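Long-range contact in Isomerase/lactonizing enzyme (Agrobacterium fabrum str. C58, PDB 2NQL), which belongs to the mandelate racemase/muconate lactonizing enzyme group of the enolase superfamily and carries a sodium ion in its barrel domain: residues R223-I228 with L251-K256. Sequence-based numbering, arbitrary orientation.
Sequences RALELI and LEKVSK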
# COMPACT_ATOMS: atom_id res chain seq x y z
N ARG A 223 -22.45 0.76 -15.76
CA ARG A 223 -22.56 2.22 -15.95
C ARG A 223 -21.39 2.81 -16.75
O ARG A 223 -21.61 3.66 -17.62
CB ARG A 223 -22.66 2.95 -14.61
CG ARG A 223 -22.87 4.45 -14.69
CD ARG A 223 -24.09 4.78 -15.53
NE ARG A 223 -24.44 6.19 -15.48
CZ ARG A 223 -25.17 6.80 -16.41
NH1 ARG A 223 -25.60 6.13 -17.48
NH2 ARG A 223 -25.45 8.09 -16.28
N ALA A 224 -20.17 2.38 -16.43
CA ALA A 224 -18.98 2.72 -17.22
C ALA A 224 -19.21 2.45 -18.71
O ALA A 224 -19.03 3.36 -19.54
CB ALA A 224 -17.75 1.99 -16.71
N LEU A 225 -19.63 1.23 -19.04
CA LEU A 225 -19.95 0.87 -20.44
C LEU A 225 -21.04 1.72 -21.09
O LEU A 225 -20.92 2.09 -22.26
CB LEU A 225 -20.29 -0.60 -20.57
CG LEU A 225 -19.12 -1.57 -20.41
CD1 LEU A 225 -19.63 -2.96 -20.08
CD2 LEU A 225 -18.24 -1.55 -21.63
N GLU A 226 -22.10 2.03 -20.33
CA GLU A 226 -23.17 2.91 -20.78
C GLU A 226 -22.66 4.29 -21.19
O GLU A 226 -23.04 4.83 -22.24
CB GLU A 226 -24.22 3.09 -19.69
CG GLU A 226 -25.18 1.93 -19.52
CD GLU A 226 -26.05 2.09 -18.29
OE1 GLU A 226 -26.37 3.25 -17.92
OE2 GLU A 226 -26.41 1.06 -17.68
N LEU A 227 -21.80 4.86 -20.35
CA LEU A 227 -21.28 6.19 -20.57
C LEU A 227 -20.29 6.19 -21.74
O LEU A 227 -20.26 7.14 -22.56
CB LEU A 227 -20.63 6.70 -19.27
CG LEU A 227 -21.56 7.06 -18.09
CD1 LEU A 227 -20.75 7.30 -16.82
CD2 LEU A 227 -22.46 8.29 -18.39
N ILE A 228 -19.51 5.12 -21.85
CA ILE A 228 -18.57 4.97 -22.96
C ILE A 228 -19.34 4.88 -24.29
O ILE A 228 -18.96 5.52 -25.27
CB ILE A 228 -17.63 3.78 -22.75
CG1 ILE A 228 -16.66 4.08 -21.59
CG2 ILE A 228 -16.84 3.44 -24.00
CD1 ILE A 228 -15.86 2.86 -21.13
N LEU A 251 -12.94 -4.04 -14.43
CA LEU A 251 -12.07 -3.53 -15.49
C LEU A 251 -12.01 -4.50 -16.67
O LEU A 251 -12.11 -4.08 -17.84
CB LEU A 251 -10.65 -3.24 -14.96
CG LEU A 251 -9.65 -2.63 -15.97
CD1 LEU A 251 -10.12 -1.26 -16.45
CD2 LEU A 251 -8.29 -2.52 -15.32
N GLU A 252 -11.89 -5.79 -16.35
CA GLU A 252 -11.96 -6.85 -17.37
C GLU A 252 -13.24 -6.76 -18.19
O GLU A 252 -13.19 -6.74 -19.42
CB GLU A 252 -11.82 -8.23 -16.74
CG GLU A 252 -12.01 -9.38 -17.73
CD GLU A 252 -11.61 -10.74 -17.17
OE1 GLU A 252 -11.21 -10.86 -15.99
OE2 GLU A 252 -11.69 -11.72 -17.94
N LYS A 253 -14.38 -6.69 -17.51
CA LYS A 253 -15.67 -6.58 -18.17
C LYS A 253 -15.76 -5.34 -19.07
O LYS A 253 -16.19 -5.45 -20.22
CB LYS A 253 -16.82 -6.63 -17.16
CG LYS A 253 -18.20 -6.39 -17.82
CD LYS A 253 -19.36 -6.76 -16.92
CE LYS A 253 -20.66 -6.62 -17.68
NZ LYS A 253 -21.79 -7.25 -16.95
N VAL A 254 -15.35 -4.18 -18.56
CA VAL A 254 -15.42 -2.94 -19.35
C VAL A 254 -14.56 -3.08 -20.61
O VAL A 254 -15.04 -2.78 -21.72
CB VAL A 254 -15.00 -1.67 -18.55
CG1 VAL A 254 -14.85 -0.46 -19.48
CG2 VAL A 254 -16.03 -1.35 -17.50
N SER A 255 -13.34 -3.58 -20.43
CA SER A 255 -12.32 -3.58 -21.48
C SER A 255 -12.62 -4.57 -22.61
O SER A 255 -12.13 -4.41 -23.73
CB SER A 255 -10.95 -3.88 -20.90
OG SER A 255 -10.80 -5.25 -20.58
N LYS A 256 -13.42 -5.58 -22.31
CA LYS A 256 -13.77 -6.61 -23.28
C LYS A 256 -15.10 -6.34 -23.98
O LYS A 256 -15.51 -7.09 -24.86
CB LYS A 256 -13.77 -7.98 -22.62
CG LYS A 256 -12.38 -8.49 -22.39
CD LYS A 256 -12.36 -9.83 -21.72
CE LYS A 256 -10.97 -10.42 -21.81
NZ LYS A 256 -10.83 -11.61 -20.95
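Leu225 and Val254 meet where the helices of 223-228 and 251-255 run side by side in nearly the same direction, their axes 9.8 Å apart at closest and inclined by 26°. This is the packing of neighbouring outer helices in a TIM barrel: the chain returns through strand 239-240 between the two helices, so consecutive helices point the same way. Val254 stands at the middle of the seam, where its CG2 meets Ala224 while its CG1 meets Ile228 and, more loosely, Leu225. Val254 CG2 rests 3.8 Å from Ala224 CB, whereas Val254 CG1, anti to the backbone N (chi1 170°), lies 3.8 Å from Ile228 CD1, the two side chains lying across each other at a slant. Leu225 fills the neighbouring position by leaning chiefly over the backbone of Val254, though Leu225 CD2 also touches Val254 CG1 (4.2 Å). Leu225 CG packs 4.1 Å from Val254 CA, and Leu225 CD2 comes within 3.4 Å of Val254 O, a van der Waals touch on a carbonyl. The other methyl, Leu225 CD1, lies 4.3 Å from Lys253 CG, where the aliphatic part of the lysine edges the seam; the ammonium at its end pairs with Glu222. Ile228 also touches the loop residues Met215 and Val260, and Val254 touches Ile262 of strand 262-264, which ties the 251-255 helix to the barrel wall. Charge thus stays at the edge, with Lys253, and cohesion between the two segments is almost wholly apolar, resting on the fit of aliphatic side chains, Ala224, Leu225 and Ile228 against Val254.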